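Local atomic coordinates of DNA mismatch repair protein PMS1 (Saccharomyces cerevisiae, PDB entry 3H4L), a protein that acts in DNA mismatch repair and binds ATP through an N-terminal domain with a GHKL-type (gyrase, Hsp90, histidine kinase, MutL) ATPase fold. Residues Phe49-Leu54 with Ile195-Lys200. Sequence-based numbering, arbitrary orientation.
Sequences FKDYGL and ITPKGK. With ANP (phosphoaminophosphonic acid-adenylate ester), chain C.
Ile195 grips the end of strand 44-50 through both its backbone polar atoms, completing the last parallel beta pairing between that strand and strand 189-195 in the mixed sheet of the GHKL-type ATPase fold. Its N reaches Phe49 O at 2.7 Å, nearly straight at 169°, and Asp51 N donates to Ile195 O at 3.0 Å. Lys50, bracketed by these two bonds, puts its side chain on the same face of the sheet as Ile195; the extended lysine comes only loosely near the isoleucine, Lys50 CE lying 4.3 Å from Ile195 CD1. The phenyl ring of Phe49 leads off to the helix 167-184, where it meets Phe171 edge-to-face. Beyond the pairing, Asp51 swings its carboxylate anti to the backbone N (chi1 -165°), and the side chain crosses the Pro197 ring at about a right angle, Asp51 OD1 lying 3.5 Å from Pro197 CD. Pro197 belongs to a type I turn with a G1 bulge, in which Thr196 OG1 accepts the N-H of Lys200. The lysine then projects toward a nucleotide bound largely by the second subunit, and Asp39 of that subunit forms a salt bridge with the Lys200 ammonium group. A bend at chi3 (61°) helps bring Lys200 NZ to 2.9 Å from ANP O2G, a gamma-phosphate oxygen.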
ATOM      1  N   PHE B  49       6.320  -5.842  -2.600  1.00 30.24           N
ATOM      2  CA  PHE B  49       7.415  -5.367  -1.751  1.00 31.29           C
ATOM      3  C   PHE B  49       7.281  -5.924  -0.346  1.00 31.78           C
ATOM      4  O   PHE B  49       6.171  -5.979   0.189  1.00 33.57           O
ATOM      5  CB  PHE B  49       7.391  -3.835  -1.606  1.00 31.04           C
ATOM      6  CG  PHE B  49       7.757  -3.085  -2.855  1.00 28.69           C
ATOM      7  CD1 PHE B  49       6.800  -2.779  -3.803  1.00 28.64           C
ATOM      8  CD2 PHE B  49       9.056  -2.676  -3.070  1.00 25.20           C
ATOM      9  CE1 PHE B  49       7.134  -2.078  -4.940  1.00 28.08           C
ATOM     10  CE2 PHE B  49       9.392  -1.977  -4.204  1.00 26.82           C
ATOM     11  CZ  PHE B  49       8.432  -1.676  -5.140  1.00 26.67           C
ATOM     12  N   LYS B  50       8.392  -6.338   0.255  1.00 31.17           N
ATOM     13  CA  LYS B  50       8.342  -6.794   1.638  1.00 32.43           C
ATOM     14  C   LYS B  50       9.098  -5.744   2.438  1.00 34.02           C
ATOM     15  O   LYS B  50      10.255  -5.430   2.158  1.00 32.30           O
ATOM     16  CB  LYS B  50       8.943  -8.181   1.803  1.00 32.80           C
ATOM     17  CG  LYS B  50       8.007  -9.273   1.299  1.00 35.34           C
ATOM     18  CD  LYS B  50       8.312 -10.639   1.918  1.00 36.95           C
ATOM     19  CE  LYS B  50       7.383 -11.714   1.346  1.00 39.32           C
ATOM     20  NZ  LYS B  50       7.635 -13.063   1.936  1.00 41.60           N
ATOM     21  N   ASP B  51       8.401  -5.175   3.412  1.00 36.49           N
ATOM     22  CA  ASP B  51       8.923  -4.107   4.249  1.00 38.11           C
ATOM     23  C   ASP B  51       9.516  -3.005   3.371  1.00 38.76           C
ATOM     24  O   ASP B  51      10.673  -2.611   3.519  1.00 38.82           O
ATOM     25  CB  ASP B  51       9.955  -4.628   5.251  1.00 39.42           C
ATOM     26  CG  ASP B  51      10.245  -3.615   6.371  1.00 43.30           C
ATOM     27  OD1 ASP B  51       9.326  -2.863   6.764  1.00 43.69           O
ATOM     28  OD2 ASP B  51      11.386  -3.577   6.877  1.00 45.91           O
ATOM     29  N   TYR B  52       8.693  -2.523   2.445  1.00 38.93           N
ATOM     30  CA  TYR B  52       9.057  -1.446   1.526  1.00 38.62           C
ATOM     31  C   TYR B  52      10.309  -1.639   0.669  1.00 37.14           C
ATOM     32  O   TYR B  52      10.841  -0.677   0.130  1.00 36.44           O
ATOM     33  CB  TYR B  52       9.158  -0.139   2.311  1.00 41.17           C
ATOM     34  CG  TYR B  52       7.802   0.406   2.702  1.00 44.66           C
ATOM     35  CD1 TYR B  52       6.908   0.834   1.726  1.00 48.46           C
ATOM     36  CD2 TYR B  52       7.394   0.461   4.034  1.00 46.75           C
ATOM     37  CE1 TYR B  52       5.643   1.301   2.058  1.00 50.44           C
ATOM     38  CE2 TYR B  52       6.119   0.929   4.380  1.00 48.14           C
ATOM     39  CZ  TYR B  52       5.255   1.346   3.379  1.00 50.70           C
ATOM     40  OH  TYR B  52       3.997   1.815   3.674  1.00 55.56           O
ATOM     41  N   GLY B  53      10.767  -2.877   0.520  1.00 35.41           N
ATOM     42  CA  GLY B  53      11.957  -3.123  -0.278  1.00 32.73           C
ATOM     43  C   GLY B  53      13.138  -3.578   0.558  1.00 31.68           C
ATOM     44  O   GLY B  53      14.046  -4.256   0.061  1.00 30.87           O
ATOM     45  N   LEU B  54      13.131  -3.200   1.831  1.00 30.05           N
ATOM     46  CA  LEU B  54      14.204  -3.577   2.748  1.00 33.49           C
ATOM     47  C   LEU B  54      14.400  -5.083   2.774  1.00 34.10           C
ATOM     48  O   LEU B  54      15.524  -5.566   2.810  1.00 36.00           O
ATOM     49  CB  LEU B  54      13.890  -3.089   4.163  1.00 33.49           C
ATOM     50  CG  LEU B  54      13.777  -1.569   4.266  1.00 33.97           C
ATOM     51  CD1 LEU B  54      13.120  -1.181   5.567  1.00 33.58           C
ATOM     52  CD2 LEU B  54      15.162  -0.962   4.128  1.00 33.77           C
ATOM     53  N   ILE B 195       3.937  -5.802   1.719  1.00 34.89           N
ATOM     54  CA  ILE B 195       3.632  -6.667   2.842  1.00 36.23           C
ATOM     55  C   ILE B 195       4.422  -6.161   4.036  1.00 37.42           C
ATOM     56  O   ILE B 195       5.653  -6.161   4.011  1.00 35.61           O
ATOM     57  CB  ILE B 195       4.007  -8.110   2.519  1.00 37.99           C
ATOM     58  CG1 ILE B 195       3.058  -8.641   1.439  1.00 38.33           C
ATOM     59  CG2 ILE B 195       3.945  -8.960   3.774  1.00 37.76           C
ATOM     60  CD1 ILE B 195       3.496  -9.944   0.834  1.00 41.23           C
ATOM     61  N   THR B 196       3.705  -5.714   5.072  1.00 39.86           N
ATOM     62  CA  THR B 196       4.338  -5.165   6.272  1.00 40.31           C
ATOM     63  C   THR B 196       4.851  -6.250   7.202  1.00 41.74           C
ATOM     64  O   THR B 196       4.280  -7.337   7.289  1.00 40.31           O
ATOM     65  CB  THR B 196       3.373  -4.264   7.086  1.00 39.47           C
ATOM     66  OG1 THR B 196       2.511  -5.080   7.889  1.00 40.00           O
ATOM     67  CG2 THR B 196       2.535  -3.408   6.157  1.00 38.86           C
ATOM     68  N   PRO B 197       5.944  -5.962   7.918  1.00 43.70           N
ATOM     69  CA  PRO B 197       6.520  -6.940   8.846  1.00 45.21           C
ATOM     70  C   PRO B 197       5.462  -7.477   9.807  1.00 46.58           C
ATOM     71  O   PRO B 197       5.584  -8.595  10.315  1.00 47.67           O
ATOM     72  CB  PRO B 197       7.614  -6.142   9.548  1.00 45.30           C
ATOM     73  CG  PRO B 197       7.125  -4.697   9.437  1.00 45.88           C
ATOM     74  CD  PRO B 197       6.614  -4.654   8.034  1.00 42.93           C
ATOM     75  N   LYS B 198       4.416  -6.684  10.032  1.00 46.68           N
ATOM     76  CA  LYS B 198       3.330  -7.077  10.928  1.00 46.29           C
ATOM     77  C   LYS B 198       2.278  -7.949  10.244  1.00 46.45           C
ATOM     78  O   LYS B 198       1.185  -8.157  10.780  1.00 47.07           O
ATOM     79  CB  LYS B 198       2.671  -5.843  11.531  1.00 46.10           C
ATOM     80  N   GLY B 199       2.602  -8.458   9.061  1.00 45.51           N
ATOM     81  CA  GLY B 199       1.670  -9.323   8.360  1.00 43.79           C
ATOM     82  C   GLY B 199       0.535  -8.678   7.584  1.00 43.06           C
ATOM     83  O   GLY B 199      -0.501  -9.314   7.353  1.00 43.63           O
ATOM     84  N   LYS B 200       0.696  -7.422   7.184  1.00 41.08           N
ATOM     85  CA  LYS B 200      -0.350  -6.779   6.403  1.00 39.78           C
ATOM     86  C   LYS B 200       0.013  -6.687   4.920  1.00 39.77           C
ATOM     87  O   LYS B 200       1.139  -6.328   4.555  1.00 40.33           O
ATOM     88  CB  LYS B 200      -0.670  -5.377   6.934  1.00 38.62           C
ATOM     89  CG  LYS B 200      -1.654  -4.632   6.029  1.00 37.93           C
ATOM     90  CD  LYS B 200      -2.383  -3.502   6.722  1.00 35.93           C
ATOM     91  CE  LYS B 200      -1.444  -2.443   7.215  1.00 33.57           C
ATOM     92  NZ  LYS B 200      -2.249  -1.291   7.690  1.00 36.39           N
TER
HETATM   93  PG  ANP C 397      -5.335   0.341   5.691  1.00 37.76           P
HETATM   94  O1G ANP C 397      -6.135   1.518   6.022  1.00 36.83           O
HETATM   95  O2G ANP C 397      -4.866  -0.375   6.858  1.00 34.75           O
HETATM   96  O3G ANP C 397      -5.994  -0.604   4.739  1.00 36.37           O
HETATM   97  PB  ANP C 397      -3.130   2.161   5.349  1.00 35.55           P
HETATM   98  O1B ANP C 397      -1.863   2.092   4.580  1.00 36.08           O
HETATM   99  O2B ANP C 397      -2.977   2.369   6.785  1.00 32.95           O
HETATM  100  N3B ANP C 397      -4.013   0.881   4.936  1.00 34.41           N
HETATM  101  PA  ANP C 397      -4.592   4.706   5.399  1.00 37.83           P
HETATM  102  O1A ANP C 397      -5.292   4.323   6.619  1.00 40.61           O
HETATM  103  O2A ANP C 397      -5.286   5.552   4.398  1.00 40.92           O
HETATM  104  O3A ANP C 397      -3.961   3.380   4.734  1.00 35.51           O
HETATM  105  O5' ANP C 397      -3.359   5.703   5.734  1.00 36.57           O
HETATM  106  C5' ANP C 397      -2.142   5.350   5.138  1.00 38.70           C
HETATM  107  C4' ANP C 397      -0.795   5.980   5.221  1.00 36.98           C
HETATM  108  O4' ANP C 397      -0.840   7.204   5.960  1.00 37.19           O
HETATM  109  C3' ANP C 397      -0.135   4.953   6.066  1.00 37.33           C
HETATM  110  O3' ANP C 397       0.295   3.850   5.246  1.00 39.20           O
HETATM  111  C2' ANP C 397       0.913   5.768   6.812  1.00 36.22           C
HETATM  112  O2' ANP C 397       2.120   5.789   6.070  1.00 37.49           O
HETATM  113  C1' ANP C 397       0.186   7.129   6.951  1.00 34.22           C
HETATM  114  N9  ANP C 397      -0.495   7.411   8.250  1.00 34.22           N
HETATM  115  C8  ANP C 397      -1.840   7.570   8.576  1.00 33.21           C
HETATM  116  N7  ANP C 397      -2.115   7.810   9.821  1.00 31.24           N
HETATM  117  C5  ANP C 397      -0.860   7.826  10.397  1.00 30.62           C
HETATM  118  C6  ANP C 397      -0.369   8.017  11.743  1.00 31.91           C
HETATM  119  N6  ANP C 397      -1.198   8.270  12.754  1.00 29.57           N
HETATM  120  N1  ANP C 397       1.001   7.966  12.016  1.00 32.83           N
HETATM  121  C2  ANP C 397       1.886   7.713  10.996  1.00 32.97           C
HETATM  122  N3  ANP C 397       1.520   7.515   9.696  1.00 29.61           N
HETATM  123  C4  ANP C 397       0.156   7.569   9.459  1.00 31.70           C